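Local coordinates for protein PHB depolymerase (Penicillium funiculosum, PDB 2D81) that hydrolyses the ester bonds of poly(3-hydroxybutyrate), a biopolyester, through an alpha/beta-hydrolase fold with a pocket that binds a hydroxybutyrate trimer, at residues A[22-25]-A[26-29]; A[150-153]-A[154-158]; A[178-181]-A[182-186]; A[197-200]-A[201-204]; A[230-234]-A[235-239]. One frame throughout, in Å; residues are numbered along the deposited sequence.

In the fold
From the N terminus, contact 1 comes first, on helix 20-31, which crosses over between strands 13-18 and 39-43 of the main sheet. Contact 2 closes a turn in the loop leading into the short strand 157-159. Contact 3 shapes the loop that brings the chain from helix 164-173 to edge strand 187-192, and contact 4 turns the connection from that strand to 205-210. Contact 5 begins after strand 221-227 and runs through helix 234-237. All five are local and follow in series, none nested or crossed. Contacts 2 and 5 touch where Ser154 meets Ile237; contacts 1 and 3 lie apart, their centres about 28 Å from each other.

Contact 1 of 5, residues A[22-25]-A[26-29]; sequences GYMA and AQLG
Met24 and Gln27 meet one turn apart on a buried helix, where backbone bonds hold the turn and the Met24 thioether packs against the Gln27 amide. The backbone bonds run i to i+4, from Ala26 N to Gly22 O, Gln27 N to Tyr23 O, Leu28 N to Met24 O and Gly29 N to Ala25 O, at 2.8 to 3.1 Å. Among the side chains, Met24 starts with CG anti to its backbone N (chi1 180°) and then bends twice, so that its sulfur and methyl end cross the extended Gln27 at about a right angle. SD lies 3.5 Å from Gln27 NE2, and CE nearly as close. NE2 donates to Asp286 O, a bond that limits the rotation of the amide. Apolar contact is lighter: Met24 CG reaches Leu28 CD1 at 4.1 Å, and the two side chains go on to meet Leu227 and Met303. On the flank, CG of Gln27 packs on Tyr23 O (3.3 Å), while the Tyr23 ring leads away to stack with Trp287 and its OH bonds to Cys59 O. Ala25 and Leu28 touch Val15 of strand 13-18. This is the helix of a beta-alpha-beta crossover between parallel strands 13-18 and 39-43; in alpha/beta hydrolases the helix in this place follows the nucleophile elbow, consistent with the bound trimer lying about 4 Å from the Tyr23 side chain.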
loop_
_atom_site.group_PDB
_atom_site.type_symbol
_atom_site.label_atom_id
_atom_site.label_comp_id
_atom_site.label_asym_id
_atom_site.label_seq_id
_atom_site.Cartn_x
_atom_site.Cartn_y
_atom_site.Cartn_z
ATOM N N GLY A 22 -2.848 1.550 3.266
ATOM C CA GLY A 22 -2.425 2.873 2.843
ATOM C C GLY A 22 -1.435 3.470 3.825
ATOM O O GLY A 22 -0.431 4.060 3.428
ATOM N N TYR A 23 -1.721 3.323 5.115
ATOM C CA TYR A 23 -0.762 3.706 6.144
ATOM C C TYR A 23 0.568 3.001 5.889
ATOM O O TYR A 23 1.616 3.639 5.872
ATOM C CB TYR A 23 -1.298 3.340 7.535
ATOM C CG TYR A 23 -2.092 4.445 8.206
ATOM C CD1 TYR A 23 -1.449 5.562 8.737
ATOM C CD2 TYR A 23 -3.480 4.375 8.314
ATOM C CE1 TYR A 23 -2.165 6.582 9.367
ATOM C CE2 TYR A 23 -4.212 5.396 8.941
ATOM C CZ TYR A 23 -3.543 6.492 9.465
ATOM O OH TYR A 23 -4.247 7.501 10.090
ATOM N N MET A 24 0.522 1.686 5.682
ATOM C CA MET A 24 1.733 0.905 5.428
ATOM C C MET A 24 2.444 1.343 4.146
ATOM O O MET A 24 3.669 1.411 4.109
ATOM C CB MET A 24 1.390 -0.593 5.360
ATOM C CG MET A 24 2.576 -1.527 5.096
ATOM S SD MET A 24 3.951 -1.363 6.267
ATOM C CE MET A 24 3.320 -2.273 7.685
ATOM N N ALA A 25 1.684 1.644 3.096
ATOM C CA ALA A 25 2.290 2.109 1.852
ATOM C C ALA A 25 3.119 3.366 2.103
ATOM O O ALA A 25 4.242 3.488 1.615
ATOM C CB ALA A 25 1.213 2.387 0.806
ATOM N N ALA A 26 2.564 4.299 2.868
ATOM C CA ALA A 26 3.297 5.513 3.218
ATOM C C ALA A 26 4.495 5.198 4.110
ATOM O O ALA A 26 5.547 5.821 3.983
ATOM C CB ALA A 26 2.371 6.509 3.912
ATOM N N GLN A 27 4.342 4.230 5.009
ATOM C CA GLN A 27 5.468 3.828 5.846
ATOM C C GLN A 27 6.612 3.291 4.994
ATOM O O GLN A 27 7.769 3.646 5.215
ATOM C CB GLN A 27 5.028 2.787 6.883
ATOM C CG GLN A 27 4.163 3.397 7.981
ATOM C CD GLN A 27 3.687 2.402 9.024
ATOM O OE1 GLN A 27 3.069 2.790 10.017
ATOM N NE2 GLN A 27 3.954 1.119 8.804
ATOM N N LEU A 28 6.288 2.450 4.016
ATOM C CA LEU A 28 7.289 1.956 3.070
ATOM C C LEU A 28 7.847 3.070 2.185
ATOM O O LEU A 28 9.055 3.144 1.951
ATOM C CB LEU A 28 6.686 0.858 2.191
ATOM C CG LEU A 28 6.416 -0.477 2.887
ATOM C CD1 LEU A 28 5.396 -1.286 2.094
ATOM C CD2 LEU A 28 7.727 -1.243 3.031
ATOM N N GLY A 29 6.960 3.932 1.695
ATOM C CA GLY A 29 7.372 5.015 0.818
ATOM C C GLY A 29 8.317 5.997 1.489
ATOM O O GLY A 29 9.127 6.643 0.824
#

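Contact 2 of 5, residues A[150-153]-A[154-158]; sequences SLST and SPYIS
Tyr156 folds its ring back over the peptide bond between Thr153 and Ser154. Thr153 C lies 3.5 Å above the ring plane, over the ring centre, and Ser154 N sits over the same face nearer the rim. At the edge, in the plane of the ring, Ser152 OG comes to 3.4 Å from CE2. The fold is closed by Tyr156 N, which donates to Thr153 O at 2.9 Å, tilted about 30° from the carbonyl plane. Chi1 of -55° keeps Tyr156 CG beside that same nitrogen, which swings the ring over the turn. One step out, a cis peptide before Pro155 makes Thr153 to Tyr156 a type VI beta turn. Two waters bridge the segment: one donates to Ser152 O (2.8 Å) and meets Tyr156 OH at 3.1 Å; the other spans Thr153 OG1 and Ser154 O, 2.9 Å from each. Farther out, Ser152 OG is hydrogen-bonded to the backbone O of His135, a residue of the trimer pocket, and the Tyr156 backbone pairs with Phe137. With an alanine here, the Thr153-Ser154 peptide would probably lose its aromatic cover and the first water its phenolic partner. The ring thus lies nearly parallel to the Thr153-Ser154 peptide, flat on flat, while the polar groups at its rim are taken up, the phenol OH by water and Ser152 OG by His135 O.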
loop_
_atom_site.group_PDB
_atom_site.type_symbol
_atom_site.label_atom_id
_atom_site.label_comp_id
_atom_site.label_asym_id
_atom_site.label_seq_id
_atom_site.Cartn_x
_atom_site.Cartn_y
_atom_site.Cartn_z
ATOM N N SER A 150 -21.405 3.424 -1.340
ATOM C CA SER A 150 -22.026 4.270 -0.325
ATOM C C SER A 150 -22.244 3.541 1.001
ATOM O O SER A 150 -22.810 4.108 1.934
ATOM C CB SER A 150 -23.362 4.824 -0.832
ATOM O OG SER A 150 -24.311 3.790 -1.012
ATOM N N LEU A 151 -21.792 2.292 1.085
ATOM C CA LEU A 151 -21.871 1.535 2.336
ATOM C C LEU A 151 -20.560 0.805 2.631
ATOM O O LEU A 151 -20.151 -0.089 1.885
ATOM C CB LEU A 151 -23.015 0.516 2.273
ATOM C CG LEU A 151 -23.250 -0.298 3.552
ATOM C CD1 LEU A 151 -23.717 0.628 4.665
ATOM C CD2 LEU A 151 -24.287 -1.387 3.292
ATOM N N SER A 152 -19.906 1.182 3.727
ATOM C CA SER A 152 -18.618 0.591 4.073
ATOM C C SER A 152 -18.806 -0.743 4.787
ATOM O O SER A 152 -19.147 -0.785 5.969
ATOM C CB SER A 152 -17.815 1.546 4.961
ATOM O OG SER A 152 -16.507 1.049 5.190
ATOM N N THR A 153 -18.576 -1.828 4.056
ATOM C CA THR A 153 -18.709 -3.177 4.593
ATOM C C THR A 153 -17.939 -4.137 3.680
ATOM O O THR A 153 -17.587 -3.776 2.553
ATOM C CB THR A 153 -20.204 -3.588 4.668
ATOM O OG1 THR A 153 -20.331 -4.847 5.338
ATOM C CG2 THR A 153 -20.799 -3.699 3.274
ATOM N N SER A 154 -17.665 -5.345 4.160
ATOM C CA SER A 154 -16.872 -6.301 3.387
ATOM C C SER A 154 -17.454 -6.450 1.981
ATOM O O SER A 154 -18.675 -6.468 1.806
ATOM C CB SER A 154 -16.848 -7.664 4.087
ATOM O OG SER A 154 -16.006 -8.576 3.394
ATOM N N PRO A 155 -16.592 -6.616 0.963
ATOM C CA PRO A 155 -15.126 -6.683 1.010
ATOM C C PRO A 155 -14.387 -5.343 0.989
ATOM O O PRO A 155 -13.168 -5.313 0.829
ATOM C CB PRO A 155 -14.802 -7.517 -0.216
ATOM C CG PRO A 155 -15.779 -6.959 -1.210
ATOM C CD PRO A 155 -17.074 -6.881 -0.406
ATOM N N TYR A 156 -15.122 -4.246 1.145
ATOM C CA TYR A 156 -14.548 -2.905 1.061
ATOM C C TYR A 156 -13.871 -2.661 -0.288
ATOM O O TYR A 156 -12.805 -2.051 -0.371
ATOM C CB TYR A 156 -13.552 -2.679 2.205
ATOM C CG TYR A 156 -14.163 -2.926 3.563
ATOM C CD1 TYR A 156 -14.051 -4.168 4.182
ATOM C CD2 TYR A 156 -14.890 -1.929 4.213
ATOM C CE1 TYR A 156 -14.643 -4.416 5.414
ATOM C CE2 TYR A 156 -15.491 -2.167 5.445
ATOM C CZ TYR A 156 -15.362 -3.413 6.039
ATOM O OH TYR A 156 -15.950 -3.664 7.256
ATOM N N ILE A 157 -14.510 -3.151 -1.342
ATOM C CA ILE A 157 -14.112 -2.859 -2.717
ATOM C C ILE A 157 -15.402 -2.551 -3.472
ATOM O O ILE A 157 -16.359 -3.319 -3.399
ATOM C CB ILE A 157 -13.431 -4.081 -3.375
ATOM C CG1 ILE A 157 -12.250 -4.547 -2.521
ATOM C CG2 ILE A 157 -12.961 -3.719 -4.777
ATOM C CD1 ILE A 157 -11.672 -5.880 -2.968
ATOM N N SER A 158 -15.433 -1.434 -4.191
ATOM C CA SER A 158 -16.693 -0.923 -4.723
ATOM C C SER A 158 -16.568 -0.402 -6.144
ATOM O O SER A 158 -15.479 -0.050 -6.600
ATOM C CB SER A 158 -17.219 0.214 -3.840
ATOM O OG SER A 158 -17.399 -0.202 -2.500
HETATM O O HOH W 1 -18.281 -1.989 8.318
HETATM O O HOH W 2 -20.558 -7.271 3.828
#

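Contact 3 of 5, residues A[178-181]-A[182-186]; sequences ARNT and GTLSG
An Asx turn joins Asn180 to Gly182 in the surface loop between helix 164-173 and edge strand 187-192 of the main sheet. Its defining bond is from Gly182 N to Asn180 OD1, 2.8 Å long and fairly straight (159° at the hydrogen), although the donor sits well above the plane of the side-chain carbonyl. The other end of the same amide works in the reverse sense: ND2 donates to Thr183 O at 2.9 Å, again from above the acceptor's carbonyl plane. Asn180 CG is anti to its backbone N (chi1 179°), which sends the amide along the inside of the bend, where it can take hold of the two successive residues. ND2 has a second acceptor in Asp252 OD1; with Gly182 N-H on OD1 and two acceptors on ND2, three bonds resist rotation and fit this assignment of the amide. Asp252 also takes a bond from Ser185 OG, tying the exit of the loop to the stretch after helix 247-251. At the entrance, Arg179 turns away to salt bridges with Asp140 and Asp163. Leu184 CD2 comes to 4.1 Å from Asn180 ND2, a methyl beside the amide, and the side chain also packs on Asn248. A water bridges the backbone, donating to Asn180 O at 2.7 Å and to Gly182 O at 2.6 Å.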
loop_
_atom_site.group_PDB
_atom_site.type_symbol
_atom_site.label_atom_id
_atom_site.label_comp_id
_atom_site.label_asym_id
_atom_site.label_seq_id
_atom_site.Cartn_x
_atom_site.Cartn_y
_atom_site.Cartn_z
ATOM N N ALA A 178 -3.381 1.700 -22.518
ATOM C CA ALA A 178 -4.745 1.432 -22.084
ATOM C C ALA A 178 -4.834 0.093 -21.362
ATOM O O ALA A 178 -4.188 -0.881 -21.754
ATOM C CB ALA A 178 -5.678 1.442 -23.281
ATOM N N ARG A 179 -5.637 0.048 -20.307
ATOM C CA ARG A 179 -5.797 -1.173 -19.527
ATOM C C ARG A 179 -6.477 -2.254 -20.356
ATOM O O ARG A 179 -7.200 -1.958 -21.308
ATOM C CB ARG A 179 -6.632 -0.900 -18.280
ATOM C CG ARG A 179 -8.066 -0.506 -18.582
ATOM C CD ARG A 179 -8.857 -0.287 -17.302
ATOM N NE ARG A 179 -10.207 0.187 -17.588
ATOM C CZ ARG A 179 -11.120 0.449 -16.659
ATOM N NH1 ARG A 179 -10.833 0.282 -15.375
ATOM N NH2 ARG A 179 -12.322 0.881 -17.016
ATOM N N ASN A 180 -6.239 -3.505 -19.976
ATOM C CA ASN A 180 -6.904 -4.651 -20.588
ATOM C C ASN A 180 -8.237 -4.901 -19.891
ATOM O O ASN A 180 -8.268 -5.236 -18.711
ATOM C CB ASN A 180 -6.022 -5.892 -20.459
ATOM C CG ASN A 180 -6.659 -7.123 -21.060
ATOM O OD1 ASN A 180 -7.764 -7.066 -21.604
ATOM N ND2 ASN A 180 -5.961 -8.251 -20.971
ATOM N N THR A 181 -9.332 -4.738 -20.625
ATOM C CA THR A 181 -10.664 -4.890 -20.049
ATOM C C THR A 181 -11.232 -6.283 -20.288
ATOM O O THR A 181 -12.390 -6.554 -19.961
ATOM C CB THR A 181 -11.647 -3.850 -20.628
ATOM O OG1 THR A 181 -11.713 -3.990 -22.052
ATOM C CG2 THR A 181 -11.188 -2.439 -20.285
ATOM N N GLY A 182 -10.416 -7.166 -20.854
ATOM C CA GLY A 182 -10.866 -8.518 -21.131
ATOM C C GLY A 182 -10.022 -9.558 -20.419
ATOM O O GLY A 182 -9.565 -9.336 -19.298
ATOM N N THR A 183 -9.813 -10.699 -21.070
ATOM C CA THR A 183 -9.038 -11.779 -20.476
ATOM C C THR A 183 -7.581 -11.368 -20.276
ATOM O O THR A 183 -6.912 -10.935 -21.212
ATOM C CB THR A 183 -9.082 -13.043 -21.355
ATOM O OG1 THR A 183 -10.438 -13.485 -21.485
ATOM C CG2 THR A 183 -8.253 -14.151 -20.731
ATOM N N LEU A 184 -7.094 -11.508 -19.049
ATOM C CA LEU A 184 -5.719 -11.138 -18.734
ATOM C C LEU A 184 -4.742 -12.123 -19.368
ATOM O O LEU A 184 -5.028 -13.320 -19.464
ATOM C CB LEU A 184 -5.517 -11.110 -17.216
ATOM C CG LEU A 184 -6.368 -10.090 -16.453
ATOM C CD1 LEU A 184 -6.115 -10.227 -14.960
ATOM C CD2 LEU A 184 -6.031 -8.686 -16.929
ATOM N N SER A 185 -3.587 -11.621 -19.793
ATOM C CA SER A 185 -2.610 -12.444 -20.501
ATOM C C SER A 185 -1.814 -13.331 -19.552
ATOM O O SER A 185 -1.248 -14.346 -19.968
ATOM C CB SER A 185 -1.634 -11.559 -21.280
ATOM O OG SER A 185 -0.713 -10.919 -20.408
ATOM N N GLY A 186 -1.767 -12.941 -18.282
ATOM C CA GLY A 186 -0.848 -13.572 -17.352
ATOM C C GLY A 186 -1.504 -14.410 -16.276
ATOM O O GLY A 186 -2.656 -14.825 -16.404
HETATM O O HOH W 3 -9.735 -7.315 -17.713
#

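Contact 4 of 5, residues A[197-200]-A[201-204]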
loop_
_atom_site.group_PDB
_atom_site.type_symbol
_atom_site.label_atom_id
_atom_site.label_comp_id
_atom_site.label_asym_id
_atom_site.label_seq_id
_atom_site.Cartn_x
_atom_site.Cartn_y
_atom_site.Cartn_z
ATOM N N TYR A 197 10.946 -13.344 3.889
ATOM C CA TYR A 197 9.752 -12.865 3.191
ATOM C C TYR A 197 8.560 -12.789 4.138
ATOM O O TYR A 197 7.492 -12.311 3.761
ATOM C CB TYR A 197 9.388 -13.800 2.034
ATOM C CG TYR A 197 10.464 -13.981 0.985
ATOM C CD1 TYR A 197 10.470 -15.112 0.170
ATOM C CD2 TYR A 197 11.476 -13.036 0.807
ATOM C CE1 TYR A 197 11.459 -15.304 -0.793
ATOM C CE2 TYR A 197 12.472 -13.219 -0.157
ATOM C CZ TYR A 197 12.455 -14.360 -0.950
ATOM O OH TYR A 197 13.446 -14.570 -1.884
ATOM N N GLY A 198 8.742 -13.280 5.361
ATOM C CA GLY A 198 7.628 -13.388 6.286
ATOM C C GLY A 198 7.831 -12.616 7.574
ATOM O O GLY A 198 8.928 -12.140 7.864
ATOM N N ALA A 199 6.759 -12.497 8.350
ATOM C CA ALA A 199 6.795 -11.779 9.615
ATOM C C ALA A 199 5.541 -12.107 10.404
ATOM O O ALA A 199 4.567 -12.620 9.855
ATOM C CB ALA A 199 6.876 -10.273 9.365
ATOM N N ASN A 200 5.561 -11.813 11.696
ATOM C CA ASN A 200 4.373 -11.996 12.509
ATOM C C ASN A 200 3.291 -11.081 11.940
ATOM O O ASN A 200 3.584 -9.974 11.480
ATOM C CB ASN A 200 4.679 -11.638 13.965
ATOM C CG ASN A 200 3.778 -12.359 14.942
ATOM O OD1 ASN A 200 3.661 -13.584 14.906
ATOM N ND2 ASN A 200 3.141 -11.605 15.829
ATOM N N GLY A 201 2.046 -11.548 11.954
ATOM C CA GLY A 201 0.959 -10.763 11.395
ATOM C C GLY A 201 0.817 -10.921 9.891
ATOM O O GLY A 201 -0.077 -10.327 9.284
ATOM N N MET A 202 1.699 -11.719 9.292
ATOM C CA MET A 202 1.620 -12.013 7.864
ATOM C C MET A 202 1.316 -13.486 7.604
ATOM O O MET A 202 1.768 -14.366 8.336
ATOM C CB MET A 202 2.924 -11.615 7.166
ATOM C CG MET A 202 3.158 -10.112 7.113
ATOM S SD MET A 202 4.723 -9.661 6.337
ATOM C CE MET A 202 4.329 -9.890 4.584
ATOM N N ASP A 203 0.538 -13.745 6.556
ATOM C CA ASP A 203 0.079 -15.094 6.243
ATOM C C ASP A 203 1.241 -15.942 5.727
ATOM O O ASP A 203 2.337 -15.431 5.488
ATOM C CB ASP A 203 -1.033 -15.022 5.191
ATOM C CG ASP A 203 -1.923 -16.254 5.186
ATOM O OD1 ASP A 203 -2.928 -16.249 4.445
ATOM O OD2 ASP A 203 -1.629 -17.224 5.916
ATOM N N THR A 204 0.996 -17.237 5.560
ATOM C CA THR A 204 2.017 -18.162 5.076
ATOM C C THR A 204 2.325 -17.922 3.600
ATOM O O THR A 204 3.409 -18.257 3.118
ATOM C CB THR A 204 1.554 -19.625 5.227
ATOM O OG1 THR A 204 0.357 -19.821 4.465
ATOM C CG2 THR A 204 1.273 -19.952 6.682
HETATM O O HOH W 4 4.670 -14.639 7.086
HETATM O O HOH W 5 3.951 -15.086 9.406
HETATM O O HOH W 6 0.759 -13.880 13.178
#
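Met202 doubles back on Ala199, bringing its sulfur against the Ala199 methyl: SD lies 3.8 Å from Ala199 CB. The side chain leaves with CG beside its own backbone N (chi1 -69°), runs extended to SD and bends there, so that CE swings toward Tyr197 O at 4.1 Å, an oxygen that also accepts from Gln309 NE2. Nearer the root, Met202 CB rests 3.3 Å from Ala199 O. Asn200 is turned off the turn and onto Tyr291, and the Tyr197 ring leads away from the bend toward Leu3 and Gln312. The backbone beneath is a type II beta turn from Ala199 to Met202, closed by Met202 N donating to Ala199 O at 3.1 Å from well above the carbonyl plane. Gly201 occupies its third position at phi 84°, where a CB would clash with Asn200 O, so glycine is called for by the backbone alone. Gly201 N gives its hydrogen to a water (2.9 Å), and a second water accepts from Ala199 N and lies 2.9 Å from Asp203 O. Beyond the turn, Ala199 meets Val301, while Met202 reaches Ala305 and Gln309, both on helix 301-314. A serine in place of Met202 would probably lose the thioether packing on Ala199 CB and against Ala305 and Gln309, opening a gap beside that helix. Chemically the bend has two natures: a polarisable thioether fills the buried side against the helix, while other peptide groups of the turn are met by water.

Contact 5 of 5, residues A[230-234]-A[235-239]. With RB3 ((1R)-3-{[(1R)-3-methoxy-1-methyl-3-oxopropyl]oxy}-1-methyl-3-oxopropyl (3R)-3-hydroxybutanoate), chain C.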
loop_
_atom_site.group_PDB
_atom_site.type_symbol
_atom_site.label_atom_id
_atom_site.label_comp_id
_atom_site.label_asym_id
_atom_site.label_seq_id
_atom_site.Cartn_x
_atom_site.Cartn_y
_atom_site.Cartn_z
ATOM N N CYS A 230 -7.478 -3.759 6.304
ATOM C CA CYS A 230 -7.990 -4.702 7.293
ATOM C C CYS A 230 -9.191 -5.436 6.693
ATOM O O CYS A 230 -9.930 -4.869 5.885
ATOM C CB CYS A 230 -8.457 -3.988 8.555
ATOM S SG CYS A 230 -7.356 -2.810 9.409
ATOM N N LEU A 231 -9.379 -6.689 7.097
ATOM C CA LEU A 231 -10.491 -7.512 6.630
ATOM C C LEU A 231 -10.452 -7.762 5.125
ATOM O O LEU A 231 -11.456 -8.167 4.529
ATOM C CB LEU A 231 -11.829 -6.872 7.018
ATOM C CG LEU A 231 -12.118 -6.787 8.524
ATOM C CD1 LEU A 231 -13.432 -6.061 8.762
ATOM C CD2 LEU A 231 -12.168 -8.188 9.113
ATOM N N GLN A 232 -9.293 -7.534 4.516
ATOM C CA GLN A 232 -9.128 -7.785 3.088
ATOM C C GLN A 232 -8.001 -8.762 2.753
ATOM O O GLN A 232 -7.649 -8.920 1.588
ATOM C CB GLN A 232 -8.892 -6.469 2.337
ATOM C CG GLN A 232 -10.110 -5.553 2.283
ATOM C CD GLN A 232 -9.891 -4.347 1.386
ATOM O OE1 GLN A 232 -10.776 -3.958 0.621
ATOM N NE2 GLN A 232 -8.713 -3.747 1.480
ATOM N N SER A 233 -7.434 -9.418 3.761
ATOM C CA SER A 233 -6.418 -10.427 3.490
ATOM C C SER A 233 -7.073 -11.615 2.796
ATOM O O SER A 233 -8.295 -11.764 2.830
ATOM C CB SER A 233 -5.751 -10.898 4.784
ATOM O OG SER A 233 -6.644 -11.657 5.577
ATOM N N TYR A 234 -6.260 -12.453 2.163
ATOM C CA TYR A 234 -6.765 -13.636 1.477
ATOM C C TYR A 234 -7.564 -14.497 2.450
ATOM O O TYR A 234 -8.560 -15.122 2.074
ATOM C CB TYR A 234 -5.604 -14.453 0.915
ATOM C CG TYR A 234 -6.041 -15.547 -0.026
ATOM C CD1 TYR A 234 -6.256 -15.283 -1.377
ATOM C CD2 TYR A 234 -6.261 -16.841 0.436
ATOM C CE1 TYR A 234 -6.679 -16.282 -2.248
ATOM C CE2 TYR A 234 -6.686 -17.850 -0.426
ATOM C CZ TYR A 234 -6.893 -17.563 -1.765
ATOM O OH TYR A 234 -7.311 -18.556 -2.620
ATOM N N SER A 235 -7.114 -14.532 3.700
ATOM C CA SER A 235 -7.805 -15.263 4.756
ATOM C C SER A 235 -9.256 -14.801 4.897
ATOM O O SER A 235 -10.145 -15.595 5.221
ATOM C CB SER A 235 -7.073 -15.063 6.088
ATOM O OG SER A 235 -7.738 -15.733 7.145
ATOM N N SER A 236 -9.492 -13.516 4.650
ATOM C CA SER A 236 -10.808 -12.926 4.878
ATOM C C SER A 236 -11.712 -12.978 3.648
ATOM O O SER A 236 -12.885 -13.340 3.749
ATOM C CB SER A 236 -10.665 -11.473 5.337
ATOM O OG SER A 236 -10.022 -11.389 6.595
ATOM N N ILE A 237 -11.170 -12.610 2.492
ATOM C CA ILE A 237 -11.988 -12.456 1.292
ATOM C C ILE A 237 -11.426 -13.198 0.083
ATOM O O ILE A 237 -11.793 -12.910 -1.060
ATOM C CB ILE A 237 -12.154 -10.963 0.920
ATOM C CG1 ILE A 237 -10.783 -10.318 0.711
ATOM C CG2 ILE A 237 -12.929 -10.240 2.013
ATOM C CD1 ILE A 237 -10.842 -8.869 0.264
ATOM N N GLY A 238 -10.539 -14.155 0.332
ATOM C CA GLY A 238 -9.937 -14.892 -0.764
ATOM C C GLY A 238 -9.231 -13.971 -1.743
ATOM O O GLY A 238 -8.524 -13.052 -1.334
ATOM N N SER A 239 -9.426 -14.207 -3.036
ATOM C CA SER A 239 -8.688 -13.469 -4.055
ATOM C C SER A 239 -9.380 -12.175 -4.483
ATOM O O SER A 239 -9.021 -11.585 -5.498
ATOM C CB SER A 239 -8.463 -14.351 -5.287
ATOM O OG SER A 239 -9.693 -14.670 -5.916
HETATM O O1M RB3 C . -11.435 0.497 9.821
HETATM C C1A RB3 C . -10.361 0.119 9.304
HETATM O O1A RB3 C . -10.034 -1.066 9.078
HETATM C C2A RB3 C . -9.358 1.208 8.913
HETATM C C3A RB3 C . -8.005 0.990 9.593
HETATM C C4A RB3 C . -7.063 2.122 9.178
HETATM O O3A RB3 C . -8.184 1.014 11.019
HETATM C C1B RB3 C . -7.390 0.112 11.659
HETATM O O1B RB3 C . -6.356 -0.299 11.135
HETATM C C2B RB3 C . -7.819 -0.377 13.044
HETATM C C3B RB3 C . -6.695 -1.072 13.818
HETATM C C4B RB3 C . -5.544 -0.108 14.117
HETATM O O3B RB3 C . -7.217 -1.554 15.066
HETATM C C1C RB3 C . -7.796 -2.780 14.949
HETATM O O1C RB3 C . -8.401 -3.087 13.923
HETATM C C2C RB3 C . -7.696 -3.764 16.117
HETATM C C3C RB3 C . -9.083 -4.140 16.639
HETATM C C4C RB3 C . -8.969 -5.100 17.825
HETATM O O3C RB3 C . -9.788 -2.956 17.023
HETATM O O HOH W 7 -4.381 -13.950 4.469
HETATM O O HOH W 8 -7.798 -9.453 6.756
#
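Tyr234 and Gly238 make the close-packed end of this short helical segment. Gly238 CA sits over one face of the Tyr234 ring, 3.9 Å from the centroid, in a CH-pi contact offset toward the rim; the ring itself stacks with Tyr207. Chi1 of -169° carries Tyr234 CG away from its backbone N and over the helix end, where CD1 comes to 3.2 Å from Gly238 O. Gly238 N returns a markedly bent bond to Tyr234 O (2.8 Å, 131° at the hydrogen), and the positive phi of Gly238 favours glycine where the chain leaves the helix. Beside the ring, Ser239 OG is hydrogen-bonded to Gln243 OE1. Also snug is Ile237, side by side with Gln232: its CD1 touches Gln232 CB at 3.7 Å, and CG2 lies near Leu231 O. Ser233 O is gripped twice, by Ile237 N nearly on the carbonyl axis (3.0 Å) and by Ser236 N from far above the carbonyl plane (2.8 Å). The serine side is looser and wetter. One water accepts from Ser235 N and, weakly, from Ser233 OG; another accepts from Ser233 N at 3.0 Å and also bonds Ser236 OG. Ser235 is exposed. At the start of the stretch, Cys230, in a disulfide with Cys284, has its SG 3.2 Å from both O1B and O1A of the bound trimer. The whole is a helix start with Ser233 at the N-cap position, in the loop that follows strand 221-227 of an alpha/beta-hydrolase sheet, linking the wall of the ester pocket to helix 234-237.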